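Long-range contacts in beta-d-glucoside glucohydrolase (Hypocrea jecorina, PDB 3ZZ1), which probably hydrolyses terminal, non-reducing beta-D-glucosyl residues to release beta-D-glucose in cellulose breakdown, as a secreted family 3 glycoside hydrolase: residues 14-19 against 288-293; 231-236 against 249-254; 339-344 against 497-502. All blocks are in the same frame, centred on the assembly; numbering follows the deposited sequence.

Contact 1: residues 14-19 against 288-293; sequences DKAKAA and MVTRIL
K17 reaches T290 with the far half of its side chain. Its CB starts out away from residues 288-293, and the fold at chi2 (-59°, after chi1 of -70°) turns the chain back toward them. CB and CG meet nothing of the partner segment. CD comes in range first, and K17 CE then packs on the methyl of T290, 3.6 Å from CG2, the two side chains crossing obliquely. At the tip, K17 NZ gives a hydrogen bond of 2.9 Å to T290 OG1. That hydroxyl is also bonded to the carbonyl of D286, one turn earlier in the same helix, so the hydroxyl has two partners.

Beneath this polar link the contact is close and apolar. A16 CB faces the backbone, 3.5 Å from T290 O, and lies 4.0 Å from L293 CB, while A19 CB touches L293 CD1 at 3.8 Å. Small alanines are consistent with the 8.5 Å separation of the axes, whose directions differ by 128°. Helix 8-20 thus lies across helix 282-298: A16 and A19 continue onto A294 and Y297, L20 receives V289, and helix 25-32 covers V289 and I292 through V32.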
ATOM      1  N   ASP A  14      -7.692 -21.461  22.033  1.00 14.26           N
ATOM      2  CA  ASP A  14      -7.812 -22.723  22.781  1.00 14.79           C
ATOM      3  C   ASP A  14      -6.571 -23.591  22.575  1.00 14.79           C
ATOM      4  O   ASP A  14      -5.993 -24.095  23.539  1.00 14.86           O
ATOM      5  CB  ASP A  14      -9.067 -23.502  22.363  1.00 14.84           C
ATOM      6  CG  ASP A  14     -10.359 -22.744  22.650  1.00 15.89           C
ATOM      7  OD1 ASP A  14     -10.375 -21.871  23.541  1.00 17.02           O
ATOM      8  OD2 ASP A  14     -11.370 -23.030  21.978  1.00 17.74           O
ATOM      9  N   LYS A  15      -6.170 -23.751  21.313  1.00 14.70           N
ATOM     10  CA  LYS A  15      -4.959 -24.495  20.962  1.00 14.71           C
ATOM     11  C   LYS A  15      -3.704 -23.878  21.571  1.00 14.73           C
ATOM     12  O   LYS A  15      -2.844 -24.600  22.089  1.00 14.67           O
ATOM     13  CB  LYS A  15      -4.798 -24.591  19.443  1.00 14.59           C
ATOM     14  CG  LYS A  15      -5.748 -25.546  18.763  1.00 14.12           C
ATOM     15  CD  LYS A  15      -5.672 -25.364  17.253  1.00 13.73           C
ATOM     16  CE  LYS A  15      -6.776 -26.117  16.537  1.00 13.30           C
ATOM     17  NZ  LYS A  15      -6.648 -25.940  15.060  1.00 13.07           N
ATOM     18  N   ALA A  16      -3.603 -22.549  21.502  1.00 14.85           N
ATOM     19  CA  ALA A  16      -2.432 -21.832  22.012  1.00 15.19           C
ATOM     20  C   ALA A  16      -2.268 -21.990  23.520  1.00 15.52           C
ATOM     21  O   ALA A  16      -1.147 -22.119  24.013  1.00 15.22           O
ATOM     22  CB  ALA A  16      -2.494 -20.355  21.632  1.00 15.15           C
ATOM     23  N   LYS A  17      -3.388 -21.988  24.244  1.00 16.12           N
ATOM     24  CA  LYS A  17      -3.370 -22.110  25.704  1.00 16.83           C
ATOM     25  C   LYS A  17      -2.908 -23.492  26.160  1.00 16.76           C
ATOM     26  O   LYS A  17      -2.131 -23.605  27.112  1.00 16.59           O
ATOM     27  CB  LYS A  17      -4.737 -21.764  26.312  1.00 17.13           C
ATOM     28  CG  LYS A  17      -5.113 -20.282  26.235  1.00 19.25           C
ATOM     29  CD  LYS A  17      -4.092 -19.401  26.957  1.00 22.45           C
ATOM     30  CE  LYS A  17      -4.570 -17.960  27.093  1.00 23.65           C
ATOM     31  NZ  LYS A  17      -3.443 -17.084  27.541  1.00 24.12           N
ATOM     32  N   ALA A  18      -3.378 -24.534  25.473  1.00 16.76           N
ATOM     33  CA  ALA A  18      -2.929 -25.905  25.742  1.00 16.70           C
ATOM     34  C   ALA A  18      -1.425 -26.079  25.506  1.00 16.64           C
ATOM     35  O   ALA A  18      -0.753 -26.751  26.286  1.00 16.73           O
ATOM     36  CB  ALA A  18      -3.722 -26.910  24.915  1.00 16.67           C
ATOM     37  N   ALA A  19      -0.907 -25.464  24.441  1.00 16.53           N
ATOM     38  CA  ALA A  19       0.528 -25.514  24.128  1.00 16.38           C
ATOM     39  C   ALA A  19       1.372 -24.772  25.170  1.00 16.49           C
ATOM     40  O   ALA A  19       2.428 -25.263  25.587  1.00 16.30           O
ATOM     41  CB  ALA A  19       0.793 -24.964  22.728  1.00 16.37           C
ATOM     42  N   MET A 288       2.272 -12.907  25.544  1.00 11.54           N
ATOM     43  CA  MET A 288       3.056 -12.787  24.305  1.00 11.54           C
ATOM     44  C   MET A 288       3.027 -14.103  23.536  1.00 11.35           C
ATOM     45  O   MET A 288       2.785 -14.125  22.324  1.00 11.19           O
ATOM     46  CB  MET A 288       4.521 -12.452  24.595  1.00 11.64           C
ATOM     47  CG  MET A 288       4.797 -11.159  25.329  1.00 11.64           C
ATOM     48  SD  MET A 288       6.564 -11.050  25.644  1.00 12.57           S
ATOM     49  CE  MET A 288       6.662  -9.596  26.676  1.00 13.12           C
ATOM     50  N   VAL A 289       3.276 -15.192  24.263  1.00 11.11           N
ATOM     51  CA  VAL A 289       3.391 -16.526  23.676  1.00 11.09           C
ATOM     52  C   VAL A 289       2.045 -16.998  23.134  1.00 10.97           C
ATOM     53  O   VAL A 289       1.976 -17.523  22.023  1.00 11.16           O
ATOM     54  CB  VAL A 289       4.002 -17.542  24.679  1.00 11.19           C
ATOM     55  CG1 VAL A 289       4.068 -18.930  24.079  1.00 11.12           C
ATOM     56  CG2 VAL A 289       5.405 -17.094  25.087  1.00 11.26           C
ATOM     57  N   THR A 290       0.981 -16.784  23.905  1.00 10.76           N
ATOM     58  CA  THR A 290      -0.376 -17.101  23.463  1.00 10.79           C
ATOM     59  C   THR A 290      -0.687 -16.458  22.110  1.00 10.74           C
ATOM     60  O   THR A 290      -1.140 -17.130  21.195  1.00 10.86           O
ATOM     61  CB  THR A 290      -1.426 -16.665  24.500  1.00 10.77           C
ATOM     62  OG1 THR A 290      -1.111 -17.257  25.766  1.00 10.85           O
ATOM     63  CG2 THR A 290      -2.825 -17.094  24.063  1.00 10.63           C
ATOM     64  N   ARG A 291      -0.416 -15.162  21.993  1.00 10.77           N
ATOM     65  CA  ARG A 291      -0.645 -14.419  20.758  1.00 10.85           C
ATOM     66  C   ARG A 291       0.176 -14.969  19.580  1.00 10.78           C
ATOM     67  O   ARG A 291      -0.352 -15.137  18.475  1.00 10.67           O
ATOM     68  CB  ARG A 291      -0.366 -12.928  20.987  1.00 11.12           C
ATOM     69  CG  ARG A 291      -1.330 -12.287  21.980  1.00 10.83           C
ATOM     70  CD  ARG A 291      -0.953 -10.859  22.322  1.00 10.28           C
ATOM     71  NE  ARG A 291      -1.978 -10.225  23.148  1.00 10.26           N
ATOM     72  CZ  ARG A 291      -3.054  -9.596  22.675  1.00 10.17           C
ATOM     73  NH1 ARG A 291      -3.258  -9.500  21.368  1.00  9.17           N
ATOM     74  NH2 ARG A 291      -3.929  -9.050  23.516  1.00  8.79           N
ATOM     75  N   ILE A 292       1.449 -15.272  19.834  1.00 10.85           N
ATOM     76  CA  ILE A 292       2.356 -15.805  18.807  1.00 11.08           C
ATOM     77  C   ILE A 292       1.947 -17.217  18.374  1.00 11.17           C
ATOM     78  O   ILE A 292       1.824 -17.494  17.176  1.00 11.57           O
ATOM     79  CB  ILE A 292       3.847 -15.783  19.263  1.00 10.90           C
ATOM     80  CG1 ILE A 292       4.312 -14.351  19.527  1.00 11.38           C
ATOM     81  CG2 ILE A 292       4.745 -16.420  18.216  1.00 11.30           C
ATOM     82  CD1 ILE A 292       5.585 -14.253  20.372  1.00 11.84           C
ATOM     83  N   LEU A 293       1.731 -18.102  19.347  1.00 11.12           N
ATOM     84  CA  LEU A 293       1.272 -19.467  19.057  1.00 10.99           C
ATOM     85  C   LEU A 293      -0.122 -19.503  18.424  1.00 11.09           C
ATOM     86  O   LEU A 293      -0.389 -20.345  17.567  1.00 10.95           O
ATOM     87  CB  LEU A 293       1.302 -20.346  20.308  1.00 10.81           C
ATOM     88  CG  LEU A 293       2.653 -20.640  20.969  1.00 10.60           C
ATOM     89  CD1 LEU A 293       2.448 -21.587  22.138  1.00 10.24           C
ATOM     90  CD2 LEU A 293       3.667 -21.200  19.982  1.00  9.86           C
TER

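Contact 2: residues 231-236 against 249-254; sequences GYVMTD and SGLDMS
D252 and V233 form the central polar pair. V233 N donates to D252 OD2 over 2.8 Å in a nearly straight bond, N-H...O 164°, which uses the anti lone pair of the carboxylate oxygen. OD2 is shared with K224 in a salt bridge and OD1 pairs with R284, so this buried carboxylate has cationic partners at both oxygens, which probably favours its ionised form. In return, V233 O accepts D252 N at 3.0 Å, in the carbonyl plane, and only a weak, bent bond from M253 N. Farther along, T235 N reaches M253 O at 3.2 Å, nearly along the C=O axis, and M234 CA lies 3.4 Å from the same oxygen in a CA-H...O contact.

Apolar groups close round this backbone link. L251 sets CD2 only 3.5 Å from T235 CG2, tighter than usual for two carbons, with the side chains at about a right angle; its CD1 also touches V233. M253, bent at chi3 (-81°), brings CE to 3.5 Å from Y232 CE2, and its SD lies 4.9 Å from the ring centroid, a Met-aromatic contact of oblique approach.

M234 and M253 make a single beta bridge, and the two chain directions differ by 56°. Strand 232-235 leads through helix 244-249, ended by a Schellman motif at G250, back to a segment alongside it. This step resembles the beta-alpha-beta crossover of a TIM barrel, the fold of the family 3 N-terminal domain, although 249-254 forms no regular strand.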
ATOM      1  N   GLY A 231      -3.673 -11.136  17.858  1.00 11.50           N
ATOM      2  CA  GLY A 231      -2.335 -11.556  17.413  1.00 11.42           C
ATOM      3  C   GLY A 231      -1.186 -10.868  18.131  1.00 11.39           C
ATOM      4  O   GLY A 231      -1.376 -10.270  19.193  1.00 11.03           O
ATOM      5  N   TYR A 232       0.007 -10.934  17.540  1.00 11.50           N
ATOM      6  CA  TYR A 232       1.215 -10.437  18.204  1.00 11.68           C
ATOM      7  C   TYR A 232       1.847  -9.214  17.549  1.00 11.95           C
ATOM      8  O   TYR A 232       1.799  -9.049  16.325  1.00 12.11           O
ATOM      9  CB  TYR A 232       2.258 -11.553  18.371  1.00 11.46           C
ATOM     10  CG  TYR A 232       2.828 -12.120  17.079  1.00 11.68           C
ATOM     11  CD1 TYR A 232       2.167 -13.140  16.392  1.00 12.05           C
ATOM     12  CD2 TYR A 232       4.038 -11.654  16.561  1.00 11.36           C
ATOM     13  CE1 TYR A 232       2.684 -13.668  15.212  1.00 12.09           C
ATOM     14  CE2 TYR A 232       4.567 -12.178  15.376  1.00 11.92           C
ATOM     15  CZ  TYR A 232       3.885 -13.192  14.712  1.00 11.99           C
ATOM     16  OH  TYR A 232       4.391 -13.718  13.546  1.00 11.97           O
ATOM     17  N   VAL A 233       2.444  -8.368  18.389  1.00 11.79           N
ATOM     18  CA  VAL A 233       3.159  -7.179  17.944  1.00 11.72           C
ATOM     19  C   VAL A 233       4.659  -7.453  17.919  1.00 11.89           C
ATOM     20  O   VAL A 233       5.260  -7.801  18.946  1.00 11.57           O
ATOM     21  CB  VAL A 233       2.889  -5.959  18.866  1.00 11.87           C
ATOM     22  CG1 VAL A 233       3.679  -4.737  18.393  1.00 11.65           C
ATOM     23  CG2 VAL A 233       1.390  -5.649  18.944  1.00 11.51           C
ATOM     24  N   MET A 234       5.252  -7.301  16.739  1.00 11.79           N
ATOM     25  CA  MET A 234       6.696  -7.371  16.586  1.00 11.83           C
ATOM     26  C   MET A 234       7.229  -5.962  16.365  1.00 11.83           C
ATOM     27  O   MET A 234       6.487  -5.067  15.953  1.00 11.66           O
ATOM     28  CB  MET A 234       7.083  -8.291  15.419  1.00 12.05           C
ATOM     29  CG  MET A 234       6.963  -7.658  14.024  1.00 11.78           C
ATOM     30  SD  MET A 234       7.401  -8.791  12.684  1.00 13.34           S
ATOM     31  CE  MET A 234       6.004  -9.911  12.698  1.00 12.24           C
ATOM     32  N   THR A 235       8.511  -5.772  16.654  1.00 11.70           N
ATOM     33  CA  THR A 235       9.175  -4.499  16.406  1.00 11.78           C
ATOM     34  C   THR A 235       9.621  -4.454  14.958  1.00 11.79           C
ATOM     35  O   THR A 235       9.900  -5.495  14.358  1.00 12.03           O
ATOM     36  CB  THR A 235      10.443  -4.319  17.286  1.00 11.50           C
ATOM     37  OG1 THR A 235      11.379  -5.366  16.999  1.00 11.58           O
ATOM     38  CG2 THR A 235      10.107  -4.344  18.765  1.00 11.82           C
ATOM     39  N   ASP A 236       9.701  -3.248  14.400  1.00 11.93           N
ATOM     40  CA  ASP A 236      10.485  -3.039  13.191  1.00 11.63           C
ATOM     41  C   ASP A 236      11.935  -3.331  13.596  1.00 11.94           C
ATOM     42  O   ASP A 236      12.211  -3.554  14.775  1.00 11.92           O
ATOM     43  CB  ASP A 236      10.298  -1.615  12.657  1.00 11.34           C
ATOM     44  CG  ASP A 236      10.623  -1.492  11.167  1.00 10.59           C
ATOM     45  OD1 ASP A 236      11.440  -2.276  10.645  1.00  9.40           O
ATOM     46  OD2 ASP A 236      10.067  -0.592  10.515  1.00 10.40           O
ATOM     47  N   SER A 249       4.190  -2.656  27.955  1.00 12.31           N
ATOM     48  CA  SER A 249       3.312  -1.833  27.125  1.00 12.40           C
ATOM     49  C   SER A 249       2.480  -2.657  26.141  1.00 12.46           C
ATOM     50  O   SER A 249       1.484  -2.167  25.609  1.00 12.86           O
ATOM     51  CB  SER A 249       4.115  -0.769  26.378  1.00 12.27           C
ATOM     52  OG  SER A 249       4.597   0.209  27.277  1.00 12.49           O
ATOM     53  N   GLY A 250       2.891  -3.900  25.900  1.00 12.46           N
ATOM     54  CA  GLY A 250       2.186  -4.777  24.976  1.00 12.19           C
ATOM     55  C   GLY A 250       2.989  -5.302  23.797  1.00 12.36           C
ATOM     56  O   GLY A 250       2.419  -5.907  22.885  1.00 12.43           O
ATOM     57  N   LEU A 251       4.306  -5.080  23.803  1.00 12.33           N
ATOM     58  CA  LEU A 251       5.188  -5.705  22.809  1.00 11.96           C
ATOM     59  C   LEU A 251       5.261  -7.220  23.028  1.00 11.95           C
ATOM     60  O   LEU A 251       5.337  -7.683  24.169  1.00 11.95           O
ATOM     61  CB  LEU A 251       6.593  -5.101  22.852  1.00 11.95           C
ATOM     62  CG  LEU A 251       7.588  -5.608  21.800  1.00 11.87           C
ATOM     63  CD1 LEU A 251       7.067  -5.355  20.389  1.00 11.50           C
ATOM     64  CD2 LEU A 251       8.941  -4.965  22.001  1.00 12.14           C
ATOM     65  N   ASP A 252       5.248  -7.975  21.930  1.00 11.71           N
ATOM     66  CA  ASP A 252       5.203  -9.436  21.979  1.00 11.71           C
ATOM     67  C   ASP A 252       6.435 -10.114  21.392  1.00 11.85           C
ATOM     68  O   ASP A 252       6.736 -11.255  21.745  1.00 11.94           O
ATOM     69  CB  ASP A 252       3.959  -9.954  21.250  1.00 11.89           C
ATOM     70  CG  ASP A 252       2.669  -9.448  21.858  1.00 11.60           C
ATOM     71  OD1 ASP A 252       2.509  -9.554  23.091  1.00 12.61           O
ATOM     72  OD2 ASP A 252       1.810  -8.954  21.101  1.00 10.21           O
ATOM     73  N   MET A 253       7.143  -9.420  20.497  1.00 11.71           N
ATOM     74  CA  MET A 253       8.247 -10.030  19.765  1.00 11.85           C
ATOM     75  C   MET A 253       9.373  -9.044  19.449  1.00 11.92           C
ATOM     76  O   MET A 253       9.151  -7.993  18.852  1.00 11.88           O
ATOM     77  CB  MET A 253       7.746 -10.715  18.484  1.00 11.66           C
ATOM     78  CG  MET A 253       8.768 -11.664  17.856  1.00 12.16           C
ATOM     79  SD  MET A 253       8.231 -12.444  16.321  1.00 12.45           S
ATOM     80  CE  MET A 253       7.225 -13.783  16.942  1.00 12.70           C
ATOM     81  N   SER A 254      10.581  -9.414  19.863  1.00 11.84           N
ATOM     82  CA  SER A 254      11.768  -8.603  19.668  1.00 11.83           C
ATOM     83  C   SER A 254      12.476  -8.996  18.371  1.00 11.89           C
ATOM     84  O   SER A 254      13.129 -10.041  18.303  1.00 11.98           O
ATOM     85  CB  SER A 254      12.704  -8.784  20.863  1.00 11.68           C
ATOM     86  OG  SER A 254      13.851  -7.973  20.738  1.00 11.92           O
TER

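Contact 3: residues 339-344 against 497-502; sequences NILPLK and VKAVVW
I340 opens the contact by presenting its CG2 methyl to the strand 497-502, 3.6 Å from A499 CB and 4.0 Å from K498 CB. With CG1 anti to the backbone N (chi1 -167°), CG2 sits between N and the carbonyl carbon; the longer branch of I340 ends with CD1 4.1 Å from K498 CB. The lysine therefore contributes the root of its side chain, and its ammonium group turns away to S474 O. Both K498 and A499 point toward 339-344, although neighbours in a strand normally alternate; a psi of -29° at K498, far from extended values, is consistent with this break.

L341 follows, and its CD1 fits between two residues of one strand face, 4.0 Å from A499 CB and 3.8 Å from V501 CG2, meeting the valine at about a right angle. A cis peptide bond then leads into P342, and from there the chain leaves the strand.

No hydrogen bond joins the segments. The loop passes over one face of the mixed sheet of the C-terminal domain, linking edge strand 332-336, antiparallel to 497-502, to strand 348-352. L341 also touches L333, I477 of strand 476-482 and L518 of helix 510-518, while L514 of that helix covers V501.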
ATOM      1  N   ASN A 339      -7.117  12.252 -29.187  1.00 20.40           N
ATOM      2  CA  ASN A 339      -7.135  10.788 -29.181  1.00 20.19           C
ATOM      3  C   ASN A 339      -5.950  10.146 -29.917  1.00 19.81           C
ATOM      4  O   ASN A 339      -6.123   9.238 -30.736  1.00 19.88           O
ATOM      5  CB  ASN A 339      -8.487  10.263 -29.682  1.00 20.41           C
ATOM      6  CG  ASN A 339      -9.607  10.499 -28.681  1.00 21.01           C
ATOM      7  OD1 ASN A 339      -9.552  10.018 -27.546  1.00 21.76           O
ATOM      8  ND2 ASN A 339     -10.624  11.246 -29.091  1.00 21.15           N
ATOM      9  N   ILE A 340      -4.749  10.636 -29.613  1.00 19.24           N
ATOM     10  CA  ILE A 340      -3.501  10.059 -30.117  1.00 18.77           C
ATOM     11  C   ILE A 340      -3.339   8.607 -29.638  1.00 18.33           C
ATOM     12  O   ILE A 340      -2.731   7.779 -30.323  1.00 18.02           O
ATOM     13  CB  ILE A 340      -2.275  10.929 -29.712  1.00 18.85           C
ATOM     14  CG1 ILE A 340      -1.018  10.516 -30.488  1.00 19.08           C
ATOM     15  CG2 ILE A 340      -2.049  10.900 -28.197  1.00 18.80           C
ATOM     16  CD1 ILE A 340       0.181  11.426 -30.262  1.00 18.97           C
ATOM     17  N   LEU A 341      -3.889   8.320 -28.458  1.00 17.72           N
ATOM     18  CA  LEU A 341      -3.962   6.958 -27.934  1.00 17.23           C
ATOM     19  C   LEU A 341      -5.390   6.423 -28.071  1.00 17.10           C
ATOM     20  O   LEU A 341      -6.344   7.169 -27.875  1.00 16.76           O
ATOM     21  CB  LEU A 341      -3.506   6.906 -26.468  1.00 16.90           C
ATOM     22  CG  LEU A 341      -2.018   7.100 -26.164  1.00 16.16           C
ATOM     23  CD1 LEU A 341      -1.776   6.990 -24.674  1.00 15.44           C
ATOM     24  CD2 LEU A 341      -1.163   6.093 -26.911  1.00 15.66           C
ATOM     25  N   PRO A 342      -5.540   5.130 -28.415  1.00 17.20           N
ATOM     26  CA  PRO A 342      -4.457   4.177 -28.642  1.00 17.31           C
ATOM     27  C   PRO A 342      -3.796   4.367 -29.997  1.00 17.75           C
ATOM     28  O   PRO A 342      -4.422   4.882 -30.929  1.00 17.44           O
ATOM     29  CB  PRO A 342      -5.166   2.825 -28.595  1.00 17.45           C
ATOM     30  CG  PRO A 342      -6.555   3.108 -29.042  1.00 17.12           C
ATOM     31  CD  PRO A 342      -6.867   4.518 -28.628  1.00 17.15           C
ATOM     32  N   LEU A 343      -2.531   3.960 -30.081  1.00 18.25           N
ATOM     33  CA  LEU A 343      -1.766   4.007 -31.314  1.00 18.83           C
ATOM     34  C   LEU A 343      -2.345   3.013 -32.301  1.00 19.40           C
ATOM     35  O   LEU A 343      -2.705   1.896 -31.931  1.00 19.38           O
ATOM     36  CB  LEU A 343      -0.294   3.664 -31.056  1.00 18.50           C
ATOM     37  CG  LEU A 343       0.503   4.477 -30.032  1.00 18.29           C
ATOM     38  CD1 LEU A 343       1.865   3.840 -29.813  1.00 17.60           C
ATOM     39  CD2 LEU A 343       0.646   5.931 -30.460  1.00 17.21           C
ATOM     40  N   LYS A 344      -2.431   3.428 -33.557  1.00 20.27           N
ATOM     41  CA  LYS A 344      -2.950   2.567 -34.604  1.00 21.11           C
ATOM     42  C   LYS A 344      -1.778   2.019 -35.412  1.00 21.49           C
ATOM     43  O   LYS A 344      -1.083   1.102 -34.968  1.00 21.83           O
ATOM     44  CB  LYS A 344      -3.934   3.330 -35.497  1.00 21.19           C
ATOM     45  CG  LYS A 344      -4.976   4.153 -34.749  1.00 22.20           C
ATOM     46  CD  LYS A 344      -6.233   3.359 -34.456  1.00 23.53           C
ATOM     47  CE  LYS A 344      -7.324   4.281 -33.922  1.00 25.10           C
ATOM     48  NZ  LYS A 344      -8.701   3.755 -34.158  1.00 25.55           N
ATOM     49  N   VAL A 497       2.843  17.969 -26.287  1.00 16.06           N
ATOM     50  CA  VAL A 497       2.512  16.840 -25.418  1.00 15.60           C
ATOM     51  C   VAL A 497       1.014  16.564 -25.521  1.00 15.63           C
ATOM     52  O   VAL A 497       0.192  17.318 -24.988  1.00 15.78           O
ATOM     53  CB  VAL A 497       2.926  17.102 -23.943  1.00 15.62           C
ATOM     54  CG1 VAL A 497       2.416  15.989 -23.016  1.00 15.06           C
ATOM     55  CG2 VAL A 497       4.433  17.229 -23.830  1.00 15.09           C
ATOM     56  N   LYS A 498       0.670  15.483 -26.218  1.00 15.17           N
ATOM     57  CA  LYS A 498      -0.727  15.150 -26.491  1.00 14.90           C
ATOM     58  C   LYS A 498      -1.270  14.095 -25.536  1.00 14.49           C
ATOM     59  O   LYS A 498      -2.470  14.064 -25.264  1.00 14.52           O
ATOM     60  CB  LYS A 498      -0.897  14.682 -27.942  1.00 14.98           C
ATOM     61  CG  LYS A 498      -0.527  15.728 -28.988  1.00 15.68           C
ATOM     62  CD  LYS A 498      -1.587  16.822 -29.111  1.00 16.52           C
ATOM     63  CE  LYS A 498      -1.106  17.944 -30.028  1.00 18.02           C
ATOM     64  NZ  LYS A 498      -0.338  17.413 -31.197  1.00 18.18           N
ATOM     65  N   ALA A 499      -0.390  13.228 -25.039  1.00 14.14           N
ATOM     66  CA  ALA A 499      -0.791  12.188 -24.091  1.00 13.57           C
ATOM     67  C   ALA A 499       0.164  12.074 -22.916  1.00 13.16           C
ATOM     68  O   ALA A 499       1.383  12.172 -23.081  1.00 12.77           O
ATOM     69  CB  ALA A 499      -0.925  10.850 -24.785  1.00 13.70           C
ATOM     70  N   VAL A 500      -0.409  11.875 -21.729  1.00 12.71           N
ATOM     71  CA  VAL A 500       0.362  11.603 -20.519  1.00 12.24           C
ATOM     72  C   VAL A 500      -0.126  10.298 -19.883  1.00 12.16           C
ATOM     73  O   VAL A 500      -1.291  10.170 -19.498  1.00 12.09           O
ATOM     74  CB  VAL A 500       0.296  12.771 -19.502  1.00 12.29           C
ATOM     75  CG1 VAL A 500       1.121  12.452 -18.263  1.00 12.04           C
ATOM     76  CG2 VAL A 500       0.783  14.073 -20.133  1.00 11.79           C
ATOM     77  N   VAL A 501       0.788   9.335 -19.792  1.00 12.02           N
ATOM     78  CA  VAL A 501       0.510   8.011 -19.262  1.00 11.72           C
ATOM     79  C   VAL A 501       1.183   7.872 -17.898  1.00 11.69           C
ATOM     80  O   VAL A 501       2.406   7.720 -17.812  1.00 11.41           O
ATOM     81  CB  VAL A 501       1.038   6.905 -20.211  1.00 11.72           C
ATOM     82  CG1 VAL A 501       0.643   5.529 -19.702  1.00 11.97           C
ATOM     83  CG2 VAL A 501       0.516   7.108 -21.629  1.00 11.75           C
ATOM     84  N   TRP A 502       0.380   7.956 -16.840  1.00 11.37           N
ATOM     85  CA  TRP A 502       0.853   7.701 -15.486  1.00 11.29           C
ATOM     86  C   TRP A 502       0.888   6.187 -15.285  1.00 11.35           C
ATOM     87  O   TRP A 502      -0.104   5.569 -14.885  1.00 11.23           O
ATOM     88  CB  TRP A 502      -0.065   8.371 -14.456  1.00 11.39           C
ATOM     89  CG  TRP A 502       0.548   8.515 -13.087  1.00 11.04           C
ATOM     90  CD1 TRP A 502       0.318   7.722 -11.996  1.00 11.37           C
ATOM     91  CD2 TRP A 502       1.484   9.519 -12.663  1.00 10.49           C
ATOM     92  NE1 TRP A 502       1.057   8.168 -10.918  1.00 10.95           N
ATOM     93  CE2 TRP A 502       1.780   9.268 -11.301  1.00 11.13           C
ATOM     94  CE3 TRP A 502       2.100  10.605 -13.301  1.00 10.64           C
ATOM     95  CZ2 TRP A 502       2.672  10.063 -10.568  1.00 11.05           C
ATOM     96  CZ3 TRP A 502       2.982  11.402 -12.569  1.00 10.46           C
ATOM     97  CH2 TRP A 502       3.262  11.121 -11.217  1.00 10.71           C
TER

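How the contacts relate
Contacts 1 and 2 touch, their centres 15 Å apart, and residues 288-293 and both segments of contact 2 fall in the family 3 N-terminal domain: R291 NH1 probably bonds to G231 O at 3.0 Å, and M288 packs on D252, so helix 282-298 serves both. Contact 3 lies in the C-terminal domain on the opposite side of the chain's centre, with its nearest atoms about 25 Å from contact 2. Burial and chemistry change together. Every touching residue of contact 2 is buried, and its backbone and carboxylate bonds accompany 409 Å² of shared surface. Contact 1 buries 242 Å² and includes one exposed residue, K17; contact 3, with 182 Å² and two partly exposed residues, is purely apolar.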